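PDB 1ZXJ: hypothetical protein MG377 homolog from Mycoplasma pneumoniae, which is of unknown function but may act as a chaperone. Local coordinates for residues Ile40-Val45 and Asn146-Glu151; Asn163-Tyr168 and Gln184-Val189. All blocks are in the same frame, centred on the assembly; numbering follows the deposited sequence.

The two contacts lie in different parts of this tri-lobal, mostly helical chain, with centres 28 Å apart and nearest atoms about 10 Å apart, so they do not touch. They come in series: contact 1 closes before contact 2 opens. Contact 1 joins the loop between strands 33-36 and 46-48 to the C-terminal end of helix 129-152, bridging 100 residues of sequence. Contact 2 is more local, bringing helix 158-171 against the start of helix 183-204. Helices 129-152 and 158-171 follow each other in the chain, and helix 183-204 reaches both regions, since Q149 beside contact 1 touches its L194 and M198. One long helix thus connects separated parts of the fold.

Contact 1: residues Ile40-Val45 and Asn146-Glu151; sequences IQYDEV and NHLQKE
The phenol oxygen of Y42 faces the carboxylate of E151, giving a weak hydrogen bond from OH to OE2 of 3.4 Å. The other carboxylate oxygen is about equally near, OE1 lying 3.3 Å from Y42 OH. The two side chains arrive from opposite directions, and the planes of ring and carboxylate are turned 74° apart. Tyrosine suits this place because its rigid ring carries a polar group out from a loop, while glutamate, extended beyond CG, reaches back from the last full turn of helix 129-152.

Next to this polar pair lies an apolar one. I40 CD1 meets L148 CD2 at 4.2 Å, the two side chains crossing at a slant, and the same leucine methyl is also 4.2 Å from Y42 OH. L148 CG stands anti to its carbonyl carbon (chi1 -54°), and, with CD1 continuing the extended chain (chi2 176°), CD2 is the branch that turns to the loop. Within the loop, I40 CG2 sits over one face of the Y42 ring, 3.8 Å above its plane and toward the rim. A type I turn from Q41 to E44, closed by the bond from E44 N to Q41 O of 3.0 Å, carries Y42. Elsewhere the ring of Y42 meets that of F206, and I40 touches Y101, so this loop also packs against other loops.

Buried I40 and L148 supply dispersion contact, whereas exposed E151 probably keeps its negative charge and adds a modest, long polar link on the exposed side.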
ATOM      1  N   ILE A  40     -19.338   4.237  -6.809  1.00 46.99           N
ATOM      2  CA  ILE A  40     -18.880   2.933  -6.310  1.00 45.77           C
ATOM      3  C   ILE A  40     -19.964   2.164  -5.548  1.00 45.68           C
ATOM      4  O   ILE A  40     -20.687   2.743  -4.733  1.00 45.27           O
ATOM      5  CB  ILE A  40     -17.656   3.093  -5.379  1.00 45.60           C
ATOM      6  CG1 ILE A  40     -16.573   3.917  -6.085  1.00 45.84           C
ATOM      7  CG2 ILE A  40     -17.122   1.723  -4.986  1.00 43.58           C
ATOM      8  CD1 ILE A  40     -15.374   4.274  -5.214  1.00 44.53           C
ATOM      9  N   GLN A  41     -20.060   0.860  -5.802  1.00 45.30           N
ATOM     10  CA  GLN A  41     -21.074   0.034  -5.149  1.00 45.24           C
ATOM     11  C   GLN A  41     -20.559  -0.776  -3.980  1.00 44.80           C
ATOM     12  O   GLN A  41     -20.274  -1.966  -4.101  1.00 45.09           O
ATOM     13  CB  GLN A  41     -21.734  -0.896  -6.158  1.00 45.13           C
ATOM     14  CG  GLN A  41     -22.355  -0.161  -7.327  1.00 47.95           C
ATOM     15  CD  GLN A  41     -23.194   1.028  -6.887  1.00 48.75           C
ATOM     16  OE1 GLN A  41     -24.009   0.923  -5.966  1.00 50.20           O
ATOM     17  NE2 GLN A  41     -23.005   2.167  -7.550  1.00 50.09           N
ATOM     18  N   TYR A  42     -20.475  -0.125  -2.831  1.00 45.33           N
ATOM     19  CA  TYR A  42     -19.988  -0.773  -1.630  1.00 45.46           C
ATOM     20  C   TYR A  42     -20.837  -1.939  -1.162  1.00 46.48           C
ATOM     21  O   TYR A  42     -20.488  -2.612  -0.201  1.00 48.28           O
ATOM     22  CB  TYR A  42     -19.858   0.253  -0.516  1.00 44.35           C
ATOM     23  CG  TYR A  42     -18.998   1.427  -0.904  1.00 43.25           C
ATOM     24  CD1 TYR A  42     -19.550   2.543  -1.519  1.00 41.86           C
ATOM     25  CD2 TYR A  42     -17.626   1.416  -0.669  1.00 43.58           C
ATOM     26  CE1 TYR A  42     -18.762   3.627  -1.886  1.00 42.06           C
ATOM     27  CE2 TYR A  42     -16.829   2.501  -1.033  1.00 43.68           C
ATOM     28  CZ  TYR A  42     -17.408   3.599  -1.636  1.00 42.25           C
ATOM     29  OH  TYR A  42     -16.640   4.686  -1.961  1.00 43.77           O
ATOM     30  N   ASP A  43     -21.948  -2.191  -1.841  1.00 47.53           N
ATOM     31  CA  ASP A  43     -22.810  -3.297  -1.459  1.00 47.31           C
ATOM     32  C   ASP A  43     -22.515  -4.541  -2.288  1.00 45.88           C
ATOM     33  O   ASP A  43     -22.828  -5.660  -1.870  1.00 44.95           O
ATOM     34  CB  ASP A  43     -24.277  -2.889  -1.591  1.00 50.87           C
ATOM     35  CG  ASP A  43     -24.721  -1.947  -0.485  1.00 54.71           C
ATOM     36  OD1 ASP A  43     -25.820  -1.364  -0.601  1.00 57.21           O
ATOM     37  OD2 ASP A  43     -23.976  -1.792   0.508  1.00 56.59           O
ATOM     38  N   GLU A  44     -21.916  -4.350  -3.462  1.00 44.51           N
ATOM     39  CA  GLU A  44     -21.555  -5.490  -4.300  1.00 43.73           C
ATOM     40  C   GLU A  44     -20.430  -6.156  -3.522  1.00 40.68           C
ATOM     41  O   GLU A  44     -19.463  -5.498  -3.152  1.00 39.99           O
ATOM     42  CB  GLU A  44     -21.032  -5.052  -5.686  1.00 46.84           C
ATOM     43  CG  GLU A  44     -22.029  -4.307  -6.602  1.00 53.49           C
ATOM     44  CD  GLU A  44     -22.430  -5.097  -7.875  1.00 57.38           C
ATOM     45  OE1 GLU A  44     -21.561  -5.798  -8.449  1.00 58.32           O
ATOM     46  OE2 GLU A  44     -23.608  -4.998  -8.311  1.00 57.51           O
ATOM     47  N   VAL A  45     -20.574  -7.448  -3.250  1.00 37.19           N
ATOM     48  CA  VAL A  45     -19.568  -8.204  -2.517  1.00 33.79           C
ATOM     49  C   VAL A  45     -18.362  -8.495  -3.415  1.00 32.74           C
ATOM     50  O   VAL A  45     -18.514  -8.682  -4.624  1.00 33.05           O
ATOM     51  CB  VAL A  45     -20.172  -9.524  -1.992  1.00 31.76           C
ATOM     52  CG1 VAL A  45     -19.110 -10.379  -1.345  1.00 32.92           C
ATOM     53  CG2 VAL A  45     -21.242  -9.211  -0.979  1.00 33.15           C
ATOM     54  N   ASN A 146      -5.919   9.238  -3.513  1.00 44.46           N
ATOM     55  CA  ASN A 146      -6.058  10.681  -3.401  1.00 47.83           C
ATOM     56  C   ASN A 146      -7.539  10.986  -3.313  1.00 48.72           C
ATOM     57  O   ASN A 146      -7.972  11.797  -2.498  1.00 49.46           O
ATOM     58  CB  ASN A 146      -5.469  11.379  -4.628  1.00 50.38           C
ATOM     59  CG  ASN A 146      -3.961  11.611  -4.517  1.00 53.71           C
ATOM     60  OD1 ASN A 146      -3.281  11.824  -5.534  1.00 54.67           O
ATOM     61  ND2 ASN A 146      -3.436  11.593  -3.285  1.00 53.75           N
ATOM     62  N   HIS A 147      -8.307  10.289  -4.144  1.00 49.92           N
ATOM     63  CA  HIS A 147      -9.751  10.453  -4.228  1.00 51.26           C
ATOM     64  C   HIS A 147     -10.538  10.140  -2.956  1.00 51.57           C
ATOM     65  O   HIS A 147     -11.233  10.996  -2.419  1.00 51.91           O
ATOM     66  CB  HIS A 147     -10.295   9.586  -5.371  1.00 52.61           C
ATOM     67  CG  HIS A 147     -11.768   9.738  -5.599  1.00 53.23           C
ATOM     68  ND1 HIS A 147     -12.304  10.759  -6.355  1.00 53.54           N
ATOM     69  CD2 HIS A 147     -12.819   9.011  -5.148  1.00 52.83           C
ATOM     70  CE1 HIS A 147     -13.622  10.656  -6.360  1.00 53.47           C
ATOM     71  NE2 HIS A 147     -13.959   9.604  -5.634  1.00 54.05           N
ATOM     72  N   LEU A 148     -10.442   8.906  -2.486  1.00 52.32           N
ATOM     73  CA  LEU A 148     -11.188   8.497  -1.305  1.00 53.35           C
ATOM     74  C   LEU A 148     -10.773   9.212  -0.026  1.00 54.25           C
ATOM     75  O   LEU A 148     -11.577   9.340   0.894  1.00 54.00           O
ATOM     76  CB  LEU A 148     -11.088   6.978  -1.142  1.00 53.24           C
ATOM     77  CG  LEU A 148     -11.518   6.238  -2.416  1.00 53.45           C
ATOM     78  CD1 LEU A 148     -11.316   4.736  -2.271  1.00 53.41           C
ATOM     79  CD2 LEU A 148     -12.970   6.562  -2.704  1.00 52.91           C
ATOM     80  N   GLN A 149      -9.528   9.676   0.040  1.00 55.76           N
ATOM     81  CA  GLN A 149      -9.071  10.393   1.224  1.00 56.80           C
ATOM     82  C   GLN A 149     -10.109  11.468   1.458  1.00 57.62           C
ATOM     83  O   GLN A 149     -10.533  11.698   2.592  1.00 57.98           O
ATOM     84  CB  GLN A 149      -7.713  11.037   0.988  1.00 58.51           C
ATOM     85  CG  GLN A 149      -6.622  10.511   1.912  1.00 60.94           C
ATOM     86  CD  GLN A 149      -5.351  11.343   1.859  1.00 62.59           C
ATOM     87  OE1 GLN A 149      -4.858  11.687   0.777  1.00 64.00           O
ATOM     88  NE2 GLN A 149      -4.806  11.664   3.029  1.00 64.27           N
ATOM     89  N   LYS A 150     -10.510  12.127   0.371  1.00 57.76           N
ATOM     90  CA  LYS A 150     -11.553  13.140   0.427  1.00 58.11           C
ATOM     91  C   LYS A 150     -12.801  12.485   1.023  1.00 58.32           C
ATOM     92  O   LYS A 150     -13.118  12.666   2.196  1.00 58.71           O
ATOM     93  CB  LYS A 150     -11.920  13.625  -0.969  1.00 59.66           C
ATOM     94  CG  LYS A 150     -10.924  14.529  -1.655  1.00 62.90           C
ATOM     95  CD  LYS A 150     -11.493  14.999  -3.005  1.00 64.22           C
ATOM     96  CE  LYS A 150     -12.873  15.676  -2.845  1.00 64.99           C
ATOM     97  NZ  LYS A 150     -13.489  16.134  -4.136  1.00 64.42           N
ATOM     98  N   GLU A 151     -13.498  11.711   0.197  1.00 57.89           N
ATOM     99  CA  GLU A 151     -14.717  11.031   0.613  1.00 57.83           C
ATOM    100  C   GLU A 151     -14.672  10.536   2.068  1.00 56.18           C
ATOM    101  O   GLU A 151     -15.505  10.930   2.876  1.00 54.95           O
ATOM    102  CB  GLU A 151     -15.025   9.850  -0.338  1.00 59.88           C
ATOM    103  CG  GLU A 151     -16.491   9.772  -0.851  1.00 63.40           C
ATOM    104  CD  GLU A 151     -16.942   8.341  -1.245  1.00 65.72           C
ATOM    105  OE1 GLU A 151     -17.197   7.516  -0.333  1.00 66.57           O
ATOM    106  OE2 GLU A 151     -17.040   8.034  -2.461  1.00 65.43           O
TER

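Contact 2: residues Asn163-Tyr168 and Gln184-Val189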
ATOM      1  N   ASN A 163       4.678   9.702  17.480  1.00 44.71           N
ATOM      2  CA  ASN A 163       4.582   8.511  18.307  1.00 45.56           C
ATOM      3  C   ASN A 163       5.121   7.307  17.544  1.00 44.71           C
ATOM      4  O   ASN A 163       5.834   6.474  18.089  1.00 43.39           O
ATOM      5  CB  ASN A 163       3.124   8.258  18.700  1.00 48.47           C
ATOM      6  CG  ASN A 163       2.931   6.923  19.434  1.00 52.33           C
ATOM      7  OD1 ASN A 163       1.800   6.442  19.583  1.00 53.29           O
ATOM      8  ND2 ASN A 163       4.033   6.325  19.902  1.00 53.18           N
ATOM      9  N   VAL A 164       4.766   7.226  16.272  1.00 44.48           N
ATOM     10  CA  VAL A 164       5.202   6.124  15.439  1.00 44.92           C
ATOM     11  C   VAL A 164       6.719   6.020  15.424  1.00 45.54           C
ATOM     12  O   VAL A 164       7.268   4.942  15.615  1.00 46.01           O
ATOM     13  CB  VAL A 164       4.693   6.293  13.997  1.00 45.02           C
ATOM     14  CG1 VAL A 164       5.246   5.194  13.116  1.00 44.51           C
ATOM     15  CG2 VAL A 164       3.173   6.281  13.989  1.00 43.70           C
ATOM     16  N   ILE A 165       7.396   7.140  15.202  1.00 45.47           N
ATOM     17  CA  ILE A 165       8.851   7.133  15.164  1.00 46.47           C
ATOM     18  C   ILE A 165       9.433   6.736  16.504  1.00 46.79           C
ATOM     19  O   ILE A 165      10.398   5.981  16.585  1.00 46.47           O
ATOM     20  CB  ILE A 165       9.411   8.506  14.791  1.00 48.07           C
ATOM     21  CG1 ILE A 165       8.800   8.972  13.469  1.00 48.60           C
ATOM     22  CG2 ILE A 165      10.932   8.426  14.703  1.00 47.49           C
ATOM     23  CD1 ILE A 165       9.328  10.287  12.970  1.00 49.11           C
ATOM     24  N   SER A 166       8.835   7.251  17.563  1.00 48.51           N
ATOM     25  CA  SER A 166       9.299   6.950  18.897  1.00 50.31           C
ATOM     26  C   SER A 166       9.251   5.460  19.175  1.00 51.70           C
ATOM     27  O   SER A 166      10.244   4.875  19.592  1.00 52.50           O
ATOM     28  CB  SER A 166       8.458   7.703  19.914  1.00 50.30           C
ATOM     29  OG  SER A 166       8.552   9.090  19.672  1.00 51.25           O
ATOM     30  N   LEU A 167       8.099   4.842  18.946  1.00 53.50           N
ATOM     31  CA  LEU A 167       7.950   3.411  19.186  1.00 54.93           C
ATOM     32  C   LEU A 167       8.961   2.592  18.387  1.00 55.93           C
ATOM     33  O   LEU A 167       9.308   1.471  18.769  1.00 55.20           O
ATOM     34  CB  LEU A 167       6.529   2.973  18.845  1.00 55.01           C
ATOM     35  CG  LEU A 167       5.455   3.579  19.753  1.00 56.63           C
ATOM     36  CD1 LEU A 167       4.067   3.331  19.168  1.00 57.49           C
ATOM     37  CD2 LEU A 167       5.573   2.984  21.143  1.00 56.38           C
ATOM     38  N   TYR A 168       9.445   3.160  17.288  1.00 57.16           N
ATOM     39  CA  TYR A 168      10.422   2.474  16.461  1.00 59.31           C
ATOM     40  C   TYR A 168      11.796   2.497  17.100  1.00 60.59           C
ATOM     41  O   TYR A 168      12.591   1.581  16.908  1.00 59.71           O
ATOM     42  CB  TYR A 168      10.509   3.116  15.084  1.00 59.76           C
ATOM     43  CG  TYR A 168      11.611   2.533  14.235  1.00 61.04           C
ATOM     44  CD1 TYR A 168      11.729   1.152  14.063  1.00 60.75           C
ATOM     45  CD2 TYR A 168      12.535   3.360  13.597  1.00 62.09           C
ATOM     46  CE1 TYR A 168      12.742   0.611  13.277  1.00 61.52           C
ATOM     47  CE2 TYR A 168      13.554   2.829  12.806  1.00 62.13           C
ATOM     48  CZ  TYR A 168      13.648   1.457  12.652  1.00 62.28           C
ATOM     49  OH  TYR A 168      14.647   0.933  11.866  1.00 64.10           O
ATOM     50  N   GLN A 184      11.731  16.983   5.387  1.00 64.42           N
ATOM     51  CA  GLN A 184      11.693  16.003   4.302  1.00 63.98           C
ATOM     52  C   GLN A 184      11.423  14.580   4.792  1.00 62.23           C
ATOM     53  O   GLN A 184      10.507  13.909   4.319  1.00 62.67           O
ATOM     54  CB  GLN A 184      13.010  16.011   3.509  1.00 66.13           C
ATOM     55  CG  GLN A 184      14.240  15.620   4.325  1.00 67.30           C
ATOM     56  CD  GLN A 184      14.973  16.821   4.878  1.00 68.04           C
ATOM     57  OE1 GLN A 184      15.728  17.476   4.157  1.00 67.87           O
ATOM     58  NE2 GLN A 184      14.743  17.131   6.155  1.00 65.98           N
ATOM     59  N   LYS A 185      12.228  14.128   5.742  1.00 59.86           N
ATOM     60  CA  LYS A 185      12.098  12.785   6.270  1.00 57.05           C
ATOM     61  C   LYS A 185      10.852  12.606   7.101  1.00 53.24           C
ATOM     62  O   LYS A 185      10.150  11.617   6.968  1.00 52.73           O
ATOM     63  CB  LYS A 185      13.342  12.440   7.086  1.00 59.30           C
ATOM     64  CG  LYS A 185      14.568  12.185   6.215  1.00 62.97           C
ATOM     65  CD  LYS A 185      15.855  12.090   7.035  1.00 65.38           C
ATOM     66  CE  LYS A 185      16.977  11.381   6.262  1.00 66.06           C
ATOM     67  NZ  LYS A 185      17.392  12.070   5.009  1.00 65.89           N
ATOM     68  N   PHE A 186      10.578  13.569   7.965  1.00 50.21           N
ATOM     69  CA  PHE A 186       9.400  13.509   8.822  1.00 47.38           C
ATOM     70  C   PHE A 186       8.117  13.392   7.998  1.00 46.27           C
ATOM     71  O   PHE A 186       7.270  12.551   8.271  1.00 45.56           O
ATOM     72  CB  PHE A 186       9.333  14.759   9.691  1.00 45.00           C
ATOM     73  CG  PHE A 186       8.089  14.852  10.514  1.00 42.03           C
ATOM     74  CD1 PHE A 186       8.004  14.214  11.738  1.00 40.10           C
ATOM     75  CD2 PHE A 186       6.997  15.577  10.056  1.00 39.65           C
ATOM     76  CE1 PHE A 186       6.847  14.302  12.489  1.00 39.19           C
ATOM     77  CE2 PHE A 186       5.843  15.667  10.800  1.00 37.97           C
ATOM     78  CZ  PHE A 186       5.763  15.033  12.017  1.00 37.82           C
ATOM     79  N   GLU A 187       7.980  14.248   6.992  1.00 45.68           N
ATOM     80  CA  GLU A 187       6.814  14.244   6.118  1.00 45.11           C
ATOM     81  C   GLU A 187       6.823  12.958   5.295  1.00 42.73           C
ATOM     82  O   GLU A 187       5.818  12.567   4.703  1.00 42.79           O
ATOM     83  CB  GLU A 187       6.854  15.469   5.201  1.00 48.16           C
ATOM     84  CG  GLU A 187       5.509  15.877   4.599  1.00 52.84           C
ATOM     85  CD  GLU A 187       4.420  16.149   5.640  1.00 55.54           C
ATOM     86  OE1 GLU A 187       4.736  16.284   6.846  1.00 57.14           O
ATOM     87  OE2 GLU A 187       3.237  16.238   5.240  1.00 57.10           O
ATOM     88  N   GLY A 188       7.975  12.304   5.262  1.00 40.42           N
ATOM     89  CA  GLY A 188       8.084  11.062   4.536  1.00 37.55           C
ATOM     90  C   GLY A 188       7.337   9.973   5.278  1.00 36.46           C
ATOM     91  O   GLY A 188       6.617   9.175   4.665  1.00 36.83           O
ATOM     92  N   VAL A 189       7.502   9.946   6.599  1.00 33.44           N
ATOM     93  CA  VAL A 189       6.846   8.948   7.433  1.00 32.24           C
ATOM     94  C   VAL A 189       5.333   9.118   7.429  1.00 33.94           C
ATOM     95  O   VAL A 189       4.600   8.133   7.552  1.00 32.70           O
ATOM     96  CB  VAL A 189       7.367   8.999   8.895  1.00 30.00           C
ATOM     97  CG1 VAL A 189       6.387   8.335   9.832  1.00 27.38           C
ATOM     98  CG2 VAL A 189       8.699   8.302   8.984  1.00 28.73           C
TER
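Two helices of the C-terminal part of the chain, 158-171 and 183-204, meet here, one running steeply across the other, through a small apolar interface built around I165. Its CD1 methyl lies 4.3 Å from CD1 of F186, approaching the ring obliquely, while its CG1 is 4.4 Å from V189 CG1. The I165 chain runs out extended from CA to CD1 (chi2 -177°), which carries the methyl across to the second helix. A long branched isoleucine suits the job, since the backbones stay apart: the nearest CA atoms, of I165 and V189, are 8.2 Å from each other.

In this mostly helical fold the two helices are joined by a connection that holds the short helix 177-180. That connection also covers the isoleucine, for I165 touches V176, Y179 and L180. F186 and V189 are three residues apart, so one helical turn brings both to the same side. The phenylalanine leaves its helix at a slant to the partner, and its ring then swings round to I165 and reaches D158, V161 and K162 as well. Compact V189 points toward the neighbouring helix and also touches V161, one turn before I165.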